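Local coordinates for Lin2004 protein (Listeria innocua, PDB 2HUJ), which is of unknown function but adopts a four-helical bundle fold and belongs to the bacterial family DUF1798, at residues 24-29 and 68-73; 28-33 and 125-130; 38-43 and 110-115. One frame throughout, in Å; residues are numbered along the deposited sequence.

Interaction 1. Residues 24-29 and 68-73; sequences IRTEQL and DDFLEL
D69 meets R25 in two ways. Its backbone O accepts a hydrogen bond from R25 NH1 (3.0 Å, N-H...O angle 153°), and its CB lies over one face of the guanidinium; the carboxylate stays off the charged group, and its OD2 makes a long, weak ion pair with R65. The buried F70 ring, its CG anti to the backbone N, lies beside T26 and L29. The ring edge meets T26 OG1, which stands 3.3 Å from F70 CE1 almost in the ring plane, although that hydroxyl is hydrogen-bonded to L22 O in its own helix. L29 reaches the same ring obliquely, CD2 lying 3.7 Å from F70 CD2, while L126 of helix 112-137 and C95 of helix 88-104 also touch the phenyl group. Three residues after D69, E72 extends its chain so that OE1 forms a salt bridge with R25 NH1 (3.1 Å). NH1 approaches from above the carboxylate plane; the two flat groups are inclined by 40° and joined by this single bond. L73 covers the guanidinium face opposite D69 CB, with CG 3.6 Å from R25 NH1. R25 spans the gap with a chain extended from CG to NE; two acceptors grip NH1, and E21 holds NE in a further salt bridge, which together should fix the guanidinium's rotation. The segment axes approach to 8.9 Å at 147°, the antiparallel packing of neighbouring helices in a four-helical bundle, with F70, L29 and T26 buried and the R25-E72 salt bridge at the more exposed side.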
loop_
_atom_site.group_PDB
_atom_site.type_symbol
_atom_site.label_atom_id
_atom_site.label_comp_id
_atom_site.label_asym_id
_atom_site.label_seq_id
_atom_site.Cartn_x
_atom_site.Cartn_y
_atom_site.Cartn_z
ATOM N N ILE A 24 -7.119 6.722 -8.167
ATOM C CA ILE A 24 -7.393 5.306 -8.464
ATOM C C ILE A 24 -6.234 4.392 -8.003
ATOM O O ILE A 24 -6.456 3.381 -7.340
ATOM C CB ILE A 24 -7.702 5.116 -9.962
ATOM C CG1 ILE A 24 -9.033 5.802 -10.308
ATOM C CG2 ILE A 24 -7.771 3.629 -10.322
ATOM C CD1 ILE A 24 -9.342 5.836 -11.772
ATOM N N ARG A 25 -4.994 4.774 -8.304
ATOM C CA ARG A 25 -3.855 3.984 -7.902
ATOM C C ARG A 25 -3.624 3.984 -6.387
ATOM O O ARG A 25 -3.164 2.998 -5.820
ATOM C CB ARG A 25 -2.612 4.450 -8.645
ATOM C CG ARG A 25 -2.741 4.221 -10.108
ATOM C CD ARG A 25 -1.558 4.663 -10.844
ATOM N NE ARG A 25 -1.732 4.331 -12.252
ATOM C CZ ARG A 25 -0.774 4.402 -13.174
ATOM N NH1 ARG A 25 0.480 4.731 -12.867
ATOM N NH2 ARG A 25 -1.078 4.107 -14.429
ATOM N N THR A 26 -4.005 5.075 -5.734
ATOM C CA THR A 26 -3.979 5.163 -4.259
ATOM C C THR A 26 -4.980 4.188 -3.665
ATOM O O THR A 26 -4.656 3.477 -2.738
ATOM C CB THR A 26 -4.312 6.607 -3.782
ATOM O OG1 THR A 26 -3.376 7.525 -4.370
ATOM C CG2 THR A 26 -4.237 6.719 -2.251
ATOM N N GLU A 27 -6.182 4.126 -4.233
ATOM C CA GLU A 27 -7.228 3.197 -3.758
ATOM C C GLU A 27 -6.778 1.748 -3.950
ATOM O O GLU A 27 -6.940 0.867 -3.082
ATOM C CB GLU A 27 -8.555 3.472 -4.476
ATOM C CG GLU A 27 -9.151 4.810 -3.996
ATOM C CD GLU A 27 -10.283 5.352 -4.838
ATOM O OE1 GLU A 27 -10.568 4.792 -5.919
ATOM O OE2 GLU A 27 -10.868 6.365 -4.372
ATOM N N GLN A 28 -6.169 1.494 -5.092
ATOM C CA GLN A 28 -5.697 0.161 -5.396
ATOM C C GLN A 28 -4.620 -0.256 -4.393
ATOM O O GLN A 28 -4.616 -1.390 -3.900
ATOM C CB GLN A 28 -5.153 0.135 -6.821
ATOM C CG GLN A 28 -4.546 -1.167 -7.213
ATOM C CD GLN A 28 -5.516 -1.985 -7.990
ATOM O OE1 GLN A 28 -5.436 -2.044 -9.204
ATOM N NE2 GLN A 28 -6.479 -2.568 -7.307
ATOM N N LEU A 29 -3.703 0.656 -4.084
ATOM C CA LEU A 29 -2.642 0.358 -3.121
ATOM C C LEU A 29 -3.168 0.171 -1.688
ATOM O O LEU A 29 -2.683 -0.707 -0.960
ATOM C CB LEU A 29 -1.564 1.427 -3.175
ATOM C CG LEU A 29 -0.280 1.121 -2.388
ATOM C CD1 LEU A 29 0.357 -0.227 -2.785
ATOM C CD2 LEU A 29 0.732 2.239 -2.555
ATOM N N ASP A 68 4.525 0.264 -7.494
ATOM C CA ASP A 68 5.257 0.944 -8.566
ATOM C C ASP A 68 4.331 1.873 -9.362
ATOM O O ASP A 68 4.719 2.981 -9.707
ATOM C CB ASP A 68 5.888 -0.067 -9.541
ATOM C CG ASP A 68 7.090 -0.854 -8.946
ATOM O OD1 ASP A 68 7.639 -0.512 -7.892
ATOM O OD2 ASP A 68 7.481 -1.842 -9.606
ATOM N N ASP A 69 3.111 1.403 -9.654
ATOM C CA ASP A 69 2.113 2.176 -10.374
ATOM C C ASP A 69 1.774 3.434 -9.577
ATOM O O ASP A 69 1.694 4.531 -10.128
ATOM C CB ASP A 69 0.839 1.345 -10.576
ATOM C CG ASP A 69 0.945 0.341 -11.719
ATOM O OD1 ASP A 69 2.043 0.182 -12.304
ATOM O OD2 ASP A 69 -0.086 -0.322 -11.989
ATOM N N PHE A 70 1.614 3.281 -8.263
ATOM C CA PHE A 70 1.346 4.434 -7.417
ATOM C C PHE A 70 2.491 5.438 -7.438
ATOM O O PHE A 70 2.279 6.629 -7.663
ATOM C CB PHE A 70 1.054 3.984 -5.990
ATOM C CG PHE A 70 1.018 5.098 -4.980
ATOM C CD1 PHE A 70 -0.138 5.910 -4.795
ATOM C CD2 PHE A 70 2.116 5.328 -4.162
ATOM C CE1 PHE A 70 -0.150 6.896 -3.829
ATOM C CE2 PHE A 70 2.104 6.320 -3.211
ATOM C CZ PHE A 70 0.989 7.117 -3.043
ATOM N N LEU A 71 3.706 4.962 -7.224
ATOM C CA LEU A 71 4.858 5.857 -7.156
ATOM C C LEU A 71 5.124 6.589 -8.459
ATOM O O LEU A 71 5.546 7.741 -8.441
ATOM C CB LEU A 71 6.118 5.113 -6.752
ATOM C CG LEU A 71 6.168 4.658 -5.286
ATOM C CD1 LEU A 71 7.398 3.783 -5.121
ATOM C CD2 LEU A 71 6.175 5.845 -4.333
ATOM N N GLU A 72 4.880 5.924 -9.581
ATOM C CA GLU A 72 5.053 6.530 -10.915
ATOM C C GLU A 72 4.380 7.887 -11.020
ATOM O O GLU A 72 4.942 8.802 -11.597
ATOM C CB GLU A 72 4.495 5.585 -11.984
ATOM C CG GLU A 72 4.791 6.003 -13.390
ATOM C CD GLU A 72 3.997 5.233 -14.435
ATOM O OE1 GLU A 72 3.253 4.278 -14.084
ATOM O OE2 GLU A 72 4.137 5.604 -15.623
ATOM N N LEU A 73 3.183 8.004 -10.456
ATOM C CA LEU A 73 2.431 9.261 -10.427
ATOM C C LEU A 73 2.578 10.069 -9.144
ATOM O O LEU A 73 2.590 11.306 -9.172
ATOM C CB LEU A 73 0.955 8.968 -10.646
ATOM C CG LEU A 73 0.595 8.223 -11.933
ATOM C CD1 LEU A 73 -0.904 8.225 -12.061
ATOM C CD2 LEU A 73 1.218 8.897 -13.140
#

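Interaction 2. Residues 28-33 and 125-130; sequences QLLLQN and TLTRVR
L30 and L126 form the centre of this contact, lying side by side and pointing opposite ways. L30 rests its CG and CD2 on L126 CB, the CG-to-CB distance being 3.6 Å. L126 in turn sends CD1 to L29, 3.6 Å from L29 CG, and these two leucines are roughly perpendicular. L126 CG lies anti to its carbonyl carbon (chi1 -65°), which directs the branch toward the first helix and lets CD1 reach L29 while CB faces L30.

The two methyls of L30 then diverge. CD2 reaches T127 CG2 at 3.7 Å, whereas CD1 lies 4.0 Å from R130 CD. R130 is bent at chi3 (68°), folding its guanidinium back over the threonine; T127 CG2 stands 4.0 Å above the guanidinium plane, toward its rim. Aliphatic carbons of a polar and a charged residue thus close one flank of the leucine pair. The T127 hydroxyl takes no part in the crossing, being hydrogen-bonded to K123 O and Y124 O within its own helix.

Farther out, neighbouring parts of the bundle complete the surroundings. C95 and V98 of helix 88-104 touch L29. The N33 side chain adds a polar tie to helix 112-137 through a hydrogen bond from ND2 to Y119 O. No hydrogen bond joins the two segments themselves, so apolar contact carries the interface. The axes of the two segments approach to 10.0 Å at 154°, and this is the leucine-rich antiparallel packing between the first and last helices of a four-helical bundle.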
loop_
_atom_site.group_PDB
_atom_site.type_symbol
_atom_site.label_atom_id
_atom_site.label_comp_id
_atom_site.label_asym_id
_atom_site.label_seq_id
_atom_site.Cartn_x
_atom_site.Cartn_y
_atom_site.Cartn_z
ATOM N N GLN A 28 -6.169 1.494 -5.092
ATOM C CA GLN A 28 -5.697 0.161 -5.396
ATOM C C GLN A 28 -4.620 -0.256 -4.393
ATOM O O GLN A 28 -4.616 -1.390 -3.900
ATOM C CB GLN A 28 -5.153 0.135 -6.821
ATOM C CG GLN A 28 -4.546 -1.167 -7.213
ATOM C CD GLN A 28 -5.516 -1.985 -7.990
ATOM O OE1 GLN A 28 -5.436 -2.044 -9.204
ATOM N NE2 GLN A 28 -6.479 -2.568 -7.307
ATOM N N LEU A 29 -3.703 0.656 -4.084
ATOM C CA LEU A 29 -2.642 0.358 -3.121
ATOM C C LEU A 29 -3.168 0.171 -1.688
ATOM O O LEU A 29 -2.683 -0.707 -0.960
ATOM C CB LEU A 29 -1.564 1.427 -3.175
ATOM C CG LEU A 29 -0.280 1.121 -2.388
ATOM C CD1 LEU A 29 0.357 -0.227 -2.785
ATOM C CD2 LEU A 29 0.732 2.239 -2.555
ATOM N N LEU A 30 -4.141 0.993 -1.296
ATOM C CA LEU A 30 -4.868 0.785 -0.029
ATOM C C LEU A 30 -5.509 -0.583 0.053
ATOM O O LEU A 30 -5.436 -1.275 1.067
ATOM C CB LEU A 30 -5.916 1.841 0.185
ATOM C CG LEU A 30 -5.429 3.189 0.720
ATOM C CD1 LEU A 30 -6.459 4.237 0.415
ATOM C CD2 LEU A 30 -5.208 3.052 2.239
ATOM N N LEU A 31 -6.123 -1.005 -1.039
ATOM C CA LEU A 31 -6.719 -2.333 -1.104
ATOM C C LEU A 31 -5.688 -3.456 -0.958
ATOM O O LEU A 31 -5.923 -4.450 -0.236
ATOM C CB LEU A 31 -7.515 -2.499 -2.417
ATOM C CG LEU A 31 -8.490 -3.666 -2.453
ATOM C CD1 LEU A 31 -9.669 -3.387 -1.478
ATOM C CD2 LEU A 31 -9.020 -3.930 -3.862
ATOM N N GLN A 32 -4.540 -3.296 -1.610
ATOM C CA GLN A 32 -3.454 -4.250 -1.435
ATOM C C GLN A 32 -3.038 -4.351 0.023
ATOM O O GLN A 32 -2.788 -5.449 0.541
ATOM C CB GLN A 32 -2.253 -3.897 -2.316
ATOM C CG GLN A 32 -1.080 -4.868 -2.187
ATOM C CD GLN A 32 -1.417 -6.290 -2.642
ATOM O OE1 GLN A 32 -1.806 -6.470 -3.771
ATOM N NE2 GLN A 32 -1.278 -7.300 -1.747
ATOM N N ASN A 33 -2.909 -3.200 0.656
ATOM C CA ASN A 33 -2.483 -3.134 2.056
ATOM C C ASN A 33 -3.469 -3.938 2.919
ATOM O O ASN A 33 -3.058 -4.719 3.786
ATOM C CB ASN A 33 -2.381 -1.671 2.474
ATOM C CG ASN A 33 -1.757 -1.507 3.863
ATOM O OD1 ASN A 33 -0.704 -2.110 4.145
ATOM N ND2 ASN A 33 -2.389 -0.728 4.714
ATOM N N THR A 125 -0.972 7.043 5.754
ATOM C CA THR A 125 -0.363 7.870 4.715
ATOM C C THR A 125 -1.226 7.887 3.455
ATOM O O THR A 125 -1.464 8.943 2.863
ATOM C CB THR A 125 1.039 7.354 4.402
ATOM O OG1 THR A 125 1.867 7.467 5.581
ATOM C CG2 THR A 125 1.677 8.130 3.229
ATOM N N LEU A 126 -1.687 6.714 3.029
ATOM C CA LEU A 126 -2.413 6.627 1.757
ATOM C C LEU A 126 -3.833 7.154 1.894
ATOM O O LEU A 126 -4.400 7.709 0.925
ATOM C CB LEU A 126 -2.418 5.176 1.234
ATOM C CG LEU A 126 -1.051 4.610 0.861
ATOM C CD1 LEU A 126 -1.199 3.228 0.328
ATOM C CD2 LEU A 126 -0.290 5.488 -0.091
ATOM N N THR A 127 -4.445 6.990 3.067
ATOM C CA THR A 127 -5.771 7.580 3.261
ATOM C C THR A 127 -5.667 9.115 3.239
ATOM O O THR A 127 -6.556 9.782 2.733
ATOM C CB THR A 127 -6.514 7.069 4.516
ATOM O OG1 THR A 127 -5.760 7.353 5.697
ATOM C CG2 THR A 127 -6.781 5.618 4.442
ATOM N N ARG A 128 -4.561 9.664 3.741
ATOM C CA ARG A 128 -4.367 11.113 3.723
ATOM C C ARG A 128 -4.313 11.580 2.257
ATOM O O ARG A 128 -4.945 12.573 1.902
ATOM C CB ARG A 128 -3.135 11.522 4.519
ATOM C CG ARG A 128 -2.720 12.994 4.362
ATOM C CD ARG A 128 -1.718 13.419 5.452
ATOM N NE ARG A 128 -2.358 13.618 6.751
ATOM N N VAL A 129 -3.599 10.828 1.411
ATOM C CA VAL A 129 -3.478 11.141 -0.010
ATOM C C VAL A 129 -4.854 11.027 -0.706
ATOM O O VAL A 129 -5.280 11.917 -1.425
ATOM C CB VAL A 129 -2.471 10.209 -0.715
ATOM C CG1 VAL A 129 -2.504 10.404 -2.225
ATOM C CG2 VAL A 129 -1.047 10.451 -0.212
ATOM N N ARG A 130 -5.540 9.926 -0.452
ATOM C CA ARG A 130 -6.849 9.696 -1.019
ATOM C C ARG A 130 -7.814 10.815 -0.667
ATOM O O ARG A 130 -8.511 11.360 -1.535
ATOM C CB ARG A 130 -7.407 8.402 -0.502
ATOM C CG ARG A 130 -8.765 8.030 -1.104
ATOM C CD ARG A 130 -9.391 6.895 -0.309
ATOM N NE ARG A 130 -9.764 7.356 1.022
ATOM C CZ ARG A 130 -10.139 6.571 2.029
ATOM N NH1 ARG A 130 -10.180 5.253 1.880
ATOM N NH2 ARG A 130 -10.469 7.109 3.201
#

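Interaction 3. Residues 38-43 and 110-115; sequences ELYLSN and SFYKHF
Y40 is the large bump here, a flat ring pushed into a hollow formed by S110, Y112 and F115. A chi1 of 169° swings the phenol out from helix 16-45 and across the gap. F115 forms one wall: the two rings make an offset stack with centroids 4.0 Å apart and planes only 7° from parallel. The side chains run in opposite directions, so each ring reaches back toward the other's root. F115 CD2 sits over the centre of the Y40 ring, while Y40 CB lies over the F115 face in a CH-pi contact, 3.9 Å from the centroid. F115 is backed in turn by T101 and S104 of helix 88-104.

At the far end of the hollow, Y40 OH donates a hydrogen bond to S110 O (2.7 Å), meeting the carbonyl oxygen from above the carbonyl plane. S110 CB lies beside the ring, 3.8 Å from Y40 CE1, while its own hydroxyl engages N107 O and S104 O. Y112 fills the other edge. It stands roughly perpendicular to Y40, with Y112 CD1 3.9 Å from Y40 CE2 and near the plane of the Y40 ring, and its CB close to the phenol oxygen. L41 adds a smaller bump, extending CD2 to the Y112 ring edge at 4.2 Å.

The acceptor S110 O belongs to the loop just before helix 112-137, whose N-cap position is occupied by F111. One tyrosine therefore combines two chemistries: the stack with F115 should restrain the ring's tilt, and the terminal hydrogen bond probably sets its reach, joining helix 16-45 to both the incoming loop and the first turn of helix 112-137.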
loop_
_atom_site.group_PDB
_atom_site.type_symbol
_atom_site.label_atom_id
_atom_site.label_comp_id
_atom_site.label_asym_id
_atom_site.label_seq_id
_atom_site.Cartn_x
_atom_site.Cartn_y
_atom_site.Cartn_z
ATOM N N GLU A 38 -5.409 -8.895 5.912
ATOM C CA GLU A 38 -6.380 -9.983 6.037
ATOM C C GLU A 38 -5.772 -11.360 5.820
ATOM O O GLU A 38 -6.157 -12.304 6.501
ATOM C CB GLU A 38 -7.565 -9.779 5.100
ATOM C CG GLU A 38 -8.393 -8.502 5.409
ATOM C CD GLU A 38 -9.102 -8.532 6.772
ATOM O OE1 GLU A 38 -9.403 -9.644 7.295
ATOM O OE2 GLU A 38 -9.362 -7.432 7.314
ATOM N N LEU A 39 -4.811 -11.476 4.910
ATOM C CA LEU A 39 -4.105 -12.750 4.711
ATOM C C LEU A 39 -3.328 -13.118 5.973
ATOM O O LEU A 39 -3.385 -14.253 6.439
ATOM C CB LEU A 39 -3.172 -12.677 3.485
ATOM C CG LEU A 39 -2.323 -13.920 3.183
ATOM C CD1 LEU A 39 -3.223 -15.123 2.981
ATOM C CD2 LEU A 39 -1.471 -13.681 1.962
ATOM N N TYR A 40 -2.636 -12.132 6.534
ATOM C CA TYR A 40 -1.863 -12.333 7.763
ATOM C C TYR A 40 -2.758 -12.830 8.875
ATOM O O TYR A 40 -2.449 -13.847 9.542
ATOM C CB TYR A 40 -1.144 -11.051 8.147
ATOM C CG TYR A 40 -0.530 -11.085 9.522
ATOM C CD1 TYR A 40 0.432 -12.019 9.866
ATOM C CD2 TYR A 40 -0.962 -10.204 10.506
ATOM C CE1 TYR A 40 1.000 -12.041 11.142
ATOM C CE2 TYR A 40 -0.420 -10.248 11.786
ATOM C CZ TYR A 40 0.559 -11.154 12.103
ATOM O OH TYR A 40 1.067 -11.158 13.383
ATOM N N LEU A 41 -3.845 -12.093 9.124
ATOM C CA LEU A 41 -4.772 -12.450 10.197
ATOM C C LEU A 41 -5.308 -13.857 10.005
ATOM O O LEU A 41 -5.417 -14.619 10.972
ATOM C CB LEU A 41 -5.921 -11.456 10.300
ATOM C CG LEU A 41 -5.521 -10.057 10.782
ATOM C CD1 LEU A 41 -6.743 -9.179 10.873
ATOM C CD2 LEU A 41 -4.736 -10.083 12.090
ATOM N N SER A 42 -5.635 -14.213 8.769
ATOM C CA SER A 42 -6.129 -15.556 8.503
ATOM C C SER A 42 -5.086 -16.623 8.818
ATOM O O SER A 42 -5.403 -17.663 9.380
ATOM C CB SER A 42 -6.638 -15.703 7.067
ATOM O OG SER A 42 -5.577 -15.805 6.120
ATOM N N ASN A 43 -3.840 -16.384 8.458
ATOM C CA ASN A 43 -2.785 -17.356 8.777
ATOM C C ASN A 43 -2.469 -17.404 10.271
ATOM O O ASN A 43 -2.045 -18.430 10.802
ATOM C CB ASN A 43 -1.524 -17.059 7.955
ATOM C CG ASN A 43 -1.605 -17.597 6.552
ATOM O OD1 ASN A 43 -2.040 -18.731 6.337
ATOM N ND2 ASN A 43 -1.160 -16.805 5.584
ATOM N N SER A 110 4.481 -14.134 12.119
ATOM C CA SER A 110 5.127 -12.837 12.022
ATOM C C SER A 110 4.725 -12.008 13.247
ATOM O O SER A 110 3.586 -12.117 13.744
ATOM C CB SER A 110 4.764 -12.092 10.740
ATOM O OG SER A 110 5.237 -12.796 9.612
ATOM N N PHE A 111 5.678 -11.230 13.753
ATOM C CA PHE A 111 5.467 -10.499 14.994
ATOM C C PHE A 111 4.300 -9.527 14.808
ATOM O O PHE A 111 4.307 -8.714 13.877
ATOM C CB PHE A 111 6.732 -9.752 15.419
ATOM C CG PHE A 111 7.833 -10.640 15.963
ATOM C CD1 PHE A 111 7.544 -11.762 16.732
ATOM C CD2 PHE A 111 9.166 -10.323 15.735
ATOM C CE1 PHE A 111 8.561 -12.567 17.236
ATOM C CE2 PHE A 111 10.186 -11.129 16.241
ATOM C CZ PHE A 111 9.873 -12.250 16.993
ATOM N N TYR A 112 3.296 -9.642 15.680
ATOM C CA TYR A 112 2.029 -8.956 15.485
ATOM C C TYR A 112 2.129 -7.413 15.524
ATOM O O TYR A 112 1.633 -6.746 14.611
ATOM C CB TYR A 112 1.014 -9.432 16.510
ATOM C CG TYR A 112 -0.306 -8.758 16.333
ATOM C CD1 TYR A 112 -1.233 -9.241 15.424
ATOM C CD2 TYR A 112 -0.619 -7.611 17.042
ATOM C CE1 TYR A 112 -2.433 -8.620 15.248
ATOM C CE2 TYR A 112 -1.821 -6.976 16.868
ATOM C CZ TYR A 112 -2.716 -7.485 15.973
ATOM O OH TYR A 112 -3.921 -6.864 15.816
ATOM N N LYS A 113 2.737 -6.862 16.572
ATOM C CA LYS A 113 2.825 -5.398 16.673
ATOM C C LYS A 113 3.583 -4.788 15.504
ATOM O O LYS A 113 3.143 -3.775 14.941
ATOM C CB LYS A 113 3.387 -4.939 18.035
ATOM C CG LYS A 113 3.458 -3.409 18.211
ATOM C CD LYS A 113 3.950 -3.020 19.592
ATOM C CE LYS A 113 4.081 -1.500 19.755
ATOM N NZ LYS A 113 5.005 -0.938 18.708
ATOM N N HIS A 114 4.692 -5.402 15.095
ATOM C CA HIS A 114 5.443 -4.901 13.941
ATOM C C HIS A 114 4.558 -4.884 12.687
ATOM O O HIS A 114 4.489 -3.886 11.953
ATOM C CB HIS A 114 6.707 -5.731 13.686
ATOM C CG HIS A 114 7.767 -5.543 14.723
ATOM N ND1 HIS A 114 7.764 -4.487 15.617
ATOM C CD2 HIS A 114 8.861 -6.286 15.027
ATOM C CE1 HIS A 114 8.812 -4.583 16.417
ATOM N NE2 HIS A 114 9.493 -5.667 16.083
ATOM N N PHE A 115 3.837 -5.978 12.455
ATOM C CA PHE A 115 2.944 -6.057 11.290
ATOM C C PHE A 115 1.858 -4.984 11.347
ATOM O O PHE A 115 1.671 -4.225 10.402
ATOM C CB PHE A 115 2.343 -7.465 11.186
ATOM C CG PHE A 115 1.904 -7.833 9.794
ATOM C CD1 PHE A 115 0.899 -7.095 9.149
ATOM C CD2 PHE A 115 2.427 -8.926 9.144
ATOM C CE1 PHE A 115 0.471 -7.408 7.862
ATOM C CE2 PHE A 115 2.004 -9.234 7.838
ATOM C CZ PHE A 115 1.006 -8.513 7.220
#

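In the fold
All three interactions use helix 16-45. Interaction 1 pairs it with helix 52-81, while interactions 2 and 3 pair it with helix 112-137 or the residues leading into it. Interactions 1 and 2 share Q28 and L29; their centres are 8 Å apart, and T26 CG2 lies 3.3 Å from L126 O, so the two contacts are adjacent and touch. Interaction 3 lies about 18 Å from interaction 2 and 23 Å from interaction 1, centre to centre. It is nested in the chain loop closed by interaction 2, whereas interactions 1 and 3 alternate along the sequence. Helix 16-45 thus meets helix 52-81 in its first half and helix 112-137 at two levels, consistent with its place in the four-helical bundle.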